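Local coordinates for protein (thiaminase I) (Bacillus subtilis, PDB 3THI), which catalyses the breakdown of thiamin as a transferase, replacing its thiazole moiety with another nucleophile, at residues F59-V64 against A91-E96; I149-G154 against L194-A199. All coordinates share one frame; numbering follows the deposited sequence.

Interaction 1: residues F59-V64 against A91-E96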
ATOM      1  N   PHE A  59       3.821   8.852   6.459  1.00 12.36           N
ATOM      2  CA  PHE A  59       4.890   9.384   7.299  1.00 11.91           C
ATOM      3  C   PHE A  59       5.731  10.458   6.637  1.00  9.46           C
ATOM      4  O   PHE A  59       6.565  11.074   7.304  1.00  8.44           O
ATOM      5  CB  PHE A  59       5.802   8.248   7.775  1.00 15.71           C
ATOM      6  CG  PHE A  59       5.094   7.223   8.595  1.00 14.53           C
ATOM      7  CD1 PHE A  59       4.510   7.574   9.810  1.00 17.28           C
ATOM      8  CD2 PHE A  59       4.939   5.927   8.126  1.00 17.06           C
ATOM      9  CE1 PHE A  59       3.770   6.647  10.546  1.00 14.78           C
ATOM     10  CE2 PHE A  59       4.204   4.993   8.852  1.00 13.72           C
ATOM     11  CZ  PHE A  59       3.617   5.357  10.063  1.00 16.54           C
ATOM     12  N   LEU A  60       5.473  10.721   5.355  1.00  9.85           N
ATOM     13  CA  LEU A  60       6.232  11.726   4.590  1.00 11.38           C
ATOM     14  C   LEU A  60       6.279  13.119   5.213  1.00 10.14           C
ATOM     15  O   LEU A  60       7.360  13.681   5.375  1.00 10.91           O
ATOM     16  CB  LEU A  60       5.723  11.836   3.148  1.00  7.64           C
ATOM     17  CG  LEU A  60       6.581  12.729   2.250  1.00  9.71           C
ATOM     18  CD1 LEU A  60       7.988  12.138   2.161  1.00  9.02           C
ATOM     19  CD2 LEU A  60       5.962  12.871   0.869  1.00  7.64           C
ATOM     20  N   SER A  61       5.110  13.667   5.545  1.00  9.53           N
ATOM     21  CA  SER A  61       5.006  15.001   6.145  1.00 10.11           C
ATOM     22  C   SER A  61       5.843  15.147   7.413  1.00 10.81           C
ATOM     23  O   SER A  61       6.550  16.139   7.589  1.00  8.59           O
ATOM     24  CB  SER A  61       3.545  15.343   6.419  1.00  5.23           C
ATOM     25  OG  SER A  61       2.811  15.360   5.207  1.00 10.94           O
ATOM     26  N   HIS A  62       5.785  14.134   8.270  1.00 10.84           N
ATOM     27  CA  HIS A  62       6.564  14.111   9.498  1.00 11.43           C
ATOM     28  C   HIS A  62       8.071  14.116   9.189  1.00 11.71           C
ATOM     29  O   HIS A  62       8.815  14.933   9.725  1.00 14.21           O
ATOM     30  CB  HIS A  62       6.211  12.863  10.316  1.00 12.70           C
ATOM     31  CG  HIS A  62       7.128  12.627  11.477  1.00 16.00           C
ATOM     32  ND1 HIS A  62       7.704  11.402  11.735  1.00 14.97           N
ATOM     33  CD2 HIS A  62       7.611  13.475  12.415  1.00 12.47           C
ATOM     34  CE1 HIS A  62       8.509  11.509  12.777  1.00 13.80           C
ATOM     35  NE2 HIS A  62       8.470  12.756  13.206  1.00 15.15           N
ATOM     36  N   PHE A  63       8.521  13.193   8.343  1.00 10.11           N
ATOM     37  CA  PHE A  63       9.941  13.112   7.988  1.00 12.78           C
ATOM     38  C   PHE A  63      10.452  14.407   7.375  1.00 11.01           C
ATOM     39  O   PHE A  63      11.559  14.848   7.672  1.00 13.00           O
ATOM     40  CB  PHE A  63      10.212  11.953   7.020  1.00  9.62           C
ATOM     41  CG  PHE A  63      10.006  10.588   7.621  1.00 16.40           C
ATOM     42  CD1 PHE A  63      10.064  10.395   9.001  1.00 15.39           C
ATOM     43  CD2 PHE A  63       9.763   9.484   6.801  1.00 12.58           C
ATOM     44  CE1 PHE A  63       9.878   9.123   9.551  1.00 15.42           C
ATOM     45  CE2 PHE A  63       9.576   8.212   7.344  1.00 11.36           C
ATOM     46  CZ  PHE A  63       9.636   8.030   8.722  1.00 11.27           C
ATOM     47  N   VAL A  64       9.641  15.015   6.515  1.00 13.21           N
ATOM     48  CA  VAL A  64      10.023  16.263   5.871  1.00 12.47           C
ATOM     49  C   VAL A  64      10.143  17.419   6.862  1.00 15.55           C
ATOM     50  O   VAL A  64      11.183  18.076   6.939  1.00 12.52           O
ATOM     51  CB  VAL A  64       9.029  16.652   4.765  1.00 12.93           C
ATOM     52  CG1 VAL A  64       9.305  18.077   4.285  1.00  8.38           C
ATOM     53  CG2 VAL A  64       9.130  15.673   3.609  1.00  8.47           C
ATOM     54  N   ALA A  91       4.115  13.074  -3.566  1.00 11.62           N
ATOM     55  CA  ALA A  91       5.457  13.030  -2.994  1.00 12.42           C
ATOM     56  C   ALA A  91       6.040  14.420  -2.738  1.00 11.43           C
ATOM     57  O   ALA A  91       7.198  14.556  -2.340  1.00 13.60           O
ATOM     58  CB  ALA A  91       6.382  12.227  -3.915  1.00 10.39           C
ATOM     59  N   LYS A  92       5.229  15.451  -2.947  1.00 13.63           N
ATOM     60  CA  LYS A  92       5.672  16.829  -2.747  1.00 14.76           C
ATOM     61  C   LYS A  92       5.229  17.488  -1.437  1.00 15.35           C
ATOM     62  O   LYS A  92       4.080  17.350  -1.005  1.00 14.19           O
ATOM     63  CB  LYS A  92       5.192  17.716  -3.894  1.00 14.61           C
ATOM     64  CG  LYS A  92       5.609  17.304  -5.279  1.00 10.87           C
ATOM     65  CD  LYS A  92       5.180  18.389  -6.233  1.00 12.85           C
ATOM     66  CE  LYS A  92       5.473  18.053  -7.676  1.00 19.93           C
ATOM     67  NZ  LYS A  92       4.953  19.159  -8.540  1.00 28.40           N
ATOM     68  N   ARG A  93       6.132  18.283  -0.867  1.00 14.50           N
ATOM     69  CA  ARG A  93       5.872  19.030   0.362  1.00 14.00           C
ATOM     70  C   ARG A  93       6.741  20.281   0.355  1.00 13.12           C
ATOM     71  O   ARG A  93       7.926  20.223   0.017  1.00 14.08           O
ATOM     72  CB  ARG A  93       6.170  18.183   1.612  1.00 15.94           C
ATOM     73  CG  ARG A  93       5.794  18.869   2.926  1.00 11.28           C
ATOM     74  CD  ARG A  93       5.443  17.842   3.995  1.00 12.06           C
ATOM     75  NE  ARG A  93       5.023  18.418   5.279  1.00 10.49           N
ATOM     76  CZ  ARG A  93       3.799  18.869   5.554  1.00 11.16           C
ATOM     77  NH1 ARG A  93       2.846  18.845   4.633  1.00 10.57           N
ATOM     78  NH2 ARG A  93       3.490  19.235   6.787  1.00  8.25           N
ATOM     79  N   ASN A  94       6.142  21.419   0.700  1.00 14.04           N
ATOM     80  CA  ASN A  94       6.870  22.692   0.729  1.00 15.94           C
ATOM     81  C   ASN A  94       7.380  23.054  -0.667  1.00 16.35           C
ATOM     82  O   ASN A  94       8.450  23.652  -0.813  1.00 20.16           O
ATOM     83  CB  ASN A  94       8.042  22.623   1.723  1.00 12.79           C
ATOM     84  CG  ASN A  94       7.585  22.309   3.142  1.00 13.05           C
ATOM     85  OD1 ASN A  94       6.439  22.554   3.495  1.00 11.61           O
ATOM     86  ND2 ASN A  94       8.478  21.748   3.950  1.00 13.63           N
ATOM     87  N   GLY A  95       6.606  22.673  -1.683  1.00 16.97           N
ATOM     88  CA  GLY A  95       6.966  22.939  -3.064  1.00 16.61           C
ATOM     89  C   GLY A  95       8.087  22.060  -3.594  1.00 19.69           C
ATOM     90  O   GLY A  95       8.577  22.293  -4.697  1.00 20.78           O
ATOM     91  N   GLU A  96       8.465  21.025  -2.843  1.00 18.20           N
ATOM     92  CA  GLU A  96       9.551  20.140  -3.258  1.00 20.24           C
ATOM     93  C   GLU A  96       9.184  18.651  -3.282  1.00 19.94           C
ATOM     94  O   GLU A  96       8.358  18.185  -2.486  1.00 19.75           O
ATOM     95  CB  GLU A  96      10.756  20.325  -2.329  1.00 17.44           C
ATOM     96  CG  GLU A  96      11.246  21.749  -2.198  1.00 22.27           C
ATOM     97  CD  GLU A  96      12.472  21.861  -1.315  1.00 21.97           C
ATOM     98  OE1 GLU A  96      12.327  21.775  -0.081  1.00 21.33           O
ATOM     99  OE2 GLU A  96      13.588  22.031  -1.852  1.00 28.97           O
TER
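Arg93 lays its guanidinium group against Ser61 on the first turn of helix 60-65. Ser61 CB sits over the centre of one face, 3.5 Å above the plane, and Ser61 CA lies 3.5 Å from Arg93 NE. The extended arginine chain makes this possible: CG stands anti to the backbone N (chi1 -175°) and the chain runs straight on to NE, across the helix surface. Ser61 OG comes 3.5 Å from Arg93 NH1, a van der Waals approach and not a hydrogen bond; OG has a weak hydrogen bond to Leu342 O instead.

Van der Waals contacts flank the arginine. Val64 CG1 packs on Arg93 CG at 3.8 Å and also meets Asn94 ND2 at 3.8 Å, while Val64 CB lies at the guanidinium edge. Leu60 CD2 reaches the backbone of Ala91, 3.8 Å from Ala91 O.

Arg93 to Glu96 form a type I' beta turn, closed by Arg93 N to Glu96 O (2.8 Å) and Glu96 N to Arg93 O (3.0 Å). This is a tight two-residue hairpin, with Asn94 and Gly95 at its exposed tip.

The charge of Arg93 is met by two salt bridges: NH2 to Asp65, just past the first segment, and NH1 to Asp176. Asp65 closes the same helix, so helix 60-65 both packs on the guanidinium face and pairs with its charge; the two carboxylates probably fix its rotation.

Interaction 2: residues I149-G154 against L194-A199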
ATOM      1  N   ILE A 149     -11.170  -9.873   5.395  1.00 13.17           N
ATOM      2  CA  ILE A 149     -10.485  -8.594   5.396  1.00 11.55           C
ATOM      3  C   ILE A 149      -9.611  -8.431   6.628  1.00 12.12           C
ATOM      4  O   ILE A 149      -9.987  -8.799   7.737  1.00  9.61           O
ATOM      5  CB  ILE A 149     -11.458  -7.397   5.284  1.00  9.04           C
ATOM      6  CG1 ILE A 149     -10.668  -6.099   5.063  1.00  9.98           C
ATOM      7  CG2 ILE A 149     -12.343  -7.308   6.517  1.00 10.62           C
ATOM      8  CD1 ILE A 149     -11.514  -4.840   4.976  1.00  8.14           C
ATOM      9  N   ASN A 150      -8.411  -7.920   6.400  1.00 13.23           N
ATOM     10  CA  ASN A 150      -7.463  -7.677   7.466  1.00 14.17           C
ATOM     11  C   ASN A 150      -7.725  -6.299   8.076  1.00 14.96           C
ATOM     12  O   ASN A 150      -7.554  -5.262   7.423  1.00 17.19           O
ATOM     13  CB  ASN A 150      -6.031  -7.769   6.918  1.00 13.00           C
ATOM     14  CG  ASN A 150      -4.979  -7.636   7.998  1.00 10.96           C
ATOM     15  OD1 ASN A 150      -5.285  -7.287   9.135  1.00 12.77           O
ATOM     16  ND2 ASN A 150      -3.734  -7.930   7.648  1.00 13.07           N
ATOM     17  N   MET A 151      -8.191  -6.301   9.315  1.00 12.39           N
ATOM     18  CA  MET A 151      -8.454  -5.061  10.024  1.00 11.74           C
ATOM     19  C   MET A 151      -7.759  -5.119  11.375  1.00 10.52           C
ATOM     20  O   MET A 151      -8.120  -4.405  12.292  1.00 13.62           O
ATOM     21  CB  MET A 151      -9.961  -4.830  10.175  1.00 12.29           C
ATOM     22  CG  MET A 151     -10.627  -4.440   8.865  1.00 10.82           C
ATOM     23  SD  MET A 151     -12.376  -4.035   8.979  1.00 14.45           S
ATOM     24  CE  MET A 151     -12.330  -2.406   9.699  1.00 10.76           C
ATOM     25  N   ALA A 152      -6.780  -6.012  11.485  1.00 11.59           N
ATOM     26  CA  ALA A 152      -5.991  -6.195  12.699  1.00 14.50           C
ATOM     27  C   ALA A 152      -4.934  -5.089  12.763  1.00 18.74           C
ATOM     28  O   ALA A 152      -4.448  -4.623  11.735  1.00 19.91           O
ATOM     29  CB  ALA A 152      -5.316  -7.556  12.664  1.00 11.63           C
ATOM     30  N   GLY A 153      -4.541  -4.693  13.965  1.00 22.92           N
ATOM     31  CA  GLY A 153      -3.541  -3.638  14.067  1.00 22.76           C
ATOM     32  C   GLY A 153      -4.203  -2.275  14.159  1.00 21.38           C
ATOM     33  O   GLY A 153      -5.118  -1.971  13.376  1.00 18.85           O
ATOM     34  N   GLY A 154      -3.743  -1.468  15.121  1.00 18.05           N
ATOM     35  CA  GLY A 154      -4.300  -0.141  15.351  1.00 15.80           C
ATOM     36  C   GLY A 154      -4.074   0.868  14.240  1.00 12.48           C
ATOM     37  O   GLY A 154      -4.979   1.623  13.901  1.00 10.50           O
ATOM     38  N   LEU A 194     -19.511  -1.934   9.664  1.00 14.80           N
ATOM     39  CA  LEU A 194     -20.181  -2.735   8.648  1.00 14.15           C
ATOM     40  C   LEU A 194     -19.211  -3.798   8.114  1.00 16.49           C
ATOM     41  O   LEU A 194     -19.592  -4.955   7.923  1.00 16.15           O
ATOM     42  CB  LEU A 194     -20.670  -1.849   7.505  1.00 14.07           C
ATOM     43  CG  LEU A 194     -21.574  -2.588   6.523  1.00 12.84           C
ATOM     44  CD1 LEU A 194     -22.810  -3.081   7.254  1.00 13.41           C
ATOM     45  CD2 LEU A 194     -21.942  -1.699   5.368  1.00 12.48           C
ATOM     46  N   LEU A 195     -17.954  -3.396   7.913  1.00 15.63           N
ATOM     47  CA  LEU A 195     -16.909  -4.286   7.427  1.00 16.46           C
ATOM     48  C   LEU A 195     -16.636  -5.392   8.435  1.00 16.01           C
ATOM     49  O   LEU A 195     -16.482  -6.550   8.061  1.00 21.43           O
ATOM     50  CB  LEU A 195     -15.624  -3.507   7.187  1.00 16.59           C
ATOM     51  CG  LEU A 195     -15.570  -2.589   5.982  1.00 16.50           C
ATOM     52  CD1 LEU A 195     -14.359  -1.698   6.097  1.00 14.50           C
ATOM     53  CD2 LEU A 195     -15.543  -3.418   4.702  1.00 15.69           C
ATOM     54  N   ILE A 196     -16.527  -5.011   9.704  1.00 14.23           N
ATOM     55  CA  ILE A 196     -16.288  -5.954  10.789  1.00 15.41           C
ATOM     56  C   ILE A 196     -17.484  -6.899  10.886  1.00 15.75           C
ATOM     57  O   ILE A 196     -17.334  -8.108  11.070  1.00 16.25           O
ATOM     58  CB  ILE A 196     -16.083  -5.200  12.119  1.00 13.50           C
ATOM     59  CG1 ILE A 196     -14.740  -4.459  12.085  1.00 12.62           C
ATOM     60  CG2 ILE A 196     -16.181  -6.149  13.300  1.00 13.18           C
ATOM     61  CD1 ILE A 196     -14.576  -3.399  13.169  1.00 12.71           C
ATOM     62  N   ASN A 197     -18.671  -6.332  10.717  1.00 14.91           N
ATOM     63  CA  ASN A 197     -19.897  -7.110  10.764  1.00 16.60           C
ATOM     64  C   ASN A 197     -19.920  -8.180   9.659  1.00 16.07           C
ATOM     65  O   ASN A 197     -20.398  -9.306   9.870  1.00 11.28           O
ATOM     66  CB  ASN A 197     -21.106  -6.183  10.615  1.00 19.19           C
ATOM     67  CG  ASN A 197     -22.408  -6.898  10.878  1.00 23.99           C
ATOM     68  OD1 ASN A 197     -22.625  -7.434  11.970  1.00 29.66           O
ATOM     69  ND2 ASN A 197     -23.266  -6.937   9.878  1.00 16.09           N
ATOM     70  N   MET A 198     -19.408  -7.822   8.485  1.00 12.62           N
ATOM     71  CA  MET A 198     -19.371  -8.750   7.356  1.00 17.17           C
ATOM     72  C   MET A 198     -18.286  -9.826   7.475  1.00 18.11           C
ATOM     73  O   MET A 198     -18.487 -10.978   7.078  1.00 15.42           O
ATOM     74  CB  MET A 198     -19.196  -7.983   6.037  1.00 15.43           C
ATOM     75  CG  MET A 198     -20.386  -7.083   5.686  1.00 13.87           C
ATOM     76  SD  MET A 198     -20.304  -6.450   4.000  1.00 17.48           S
ATOM     77  CE  MET A 198     -19.440  -4.831   4.254  1.00  9.03           C
ATOM     78  N   ALA A 199     -17.151  -9.439   8.049  1.00 21.15           N
ATOM     79  CA  ALA A 199     -16.000 -10.322   8.208  1.00 19.34           C
ATOM     80  C   ALA A 199     -15.989 -11.155   9.483  1.00 19.96           C
ATOM     81  O   ALA A 199     -15.485 -12.282   9.494  1.00 17.09           O
ATOM     82  CB  ALA A 199     -14.716  -9.502   8.121  1.00 12.41           C
TER
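Met151 pushes its thioether against helix 186-199, where SD lies 3.7 Å from Leu195 CB and 3.9 Å from Ile196 CG1. The methionine crosses Leu195 at about a right angle and Ile196 obliquely. CG is anti to the carbonyl carbon (chi1 -73°), and the chain bends at its last torsion (chi3 76°). The bend brings CE to 4.0 Å from Ile196 CG1, and to 4.2 Å from Leu195 CD1. Cutting Met151 back to an alanine removes sulfur and methyl alike, and is likely to open a gap between the loop and Leu195 and Ile196.

The closest approach is at the last turn of the helix. Ile149 CG2 meets Ala199 CB at 3.6 Å, and the small alanine lets the backbones come near. The other branch of Ile149 is looser, with CD1 4.3 Å from Leu195 CD2. All four residue pairs are apolar, and no hydrogen bond crosses between the segments.

Both segments belong to the Thiaminase-1 family region, of the periplasmic binding protein clan. Here the loop that leaves strand 147-149 and leads into helix 154-169 packs on helix 186-199. Met160 of helix 154-169 touches Ile149, Met151 and Leu195, and Ile229 of strand 227-231 touches Ile149 and Leu195.

The rest of the loop turns from this packed side toward solvent. Asn150 OD1 accepts from Ala152 N at 3.1 Å, nearly in line with its C=O bond, and so makes an Asx turn. Exposed Gly153 is the N-cap residue of helix 154-169. A side chain at its backbone angles would press on the carbonyl O of Ala152. On the helix, partly exposed Asn197 hydrogen-bonds through ND2 to Thr133.

Overall arrangement
Interactions 1 and 2 occupy separate parts of the chain. Their centres are 30 Å apart, and their nearest atoms about 10 Å. They share no helix or strand, and the first closes along the sequence before the second opens. Both contacts are mostly buried, but interaction 1 runs out to an exposed hairpin tip, whereas no touching residue of interaction 2 is exposed. In each a helix packs on a loop or turn, with no hydrogen bond between the two segments. Interaction 1 mixes aliphatic contact with an arginine that salt-bridges Asp65, at the end of the same helix. Interaction 2 is wholly apolar, and polar bonds near it stay within the loop or go elsewhere in the chain.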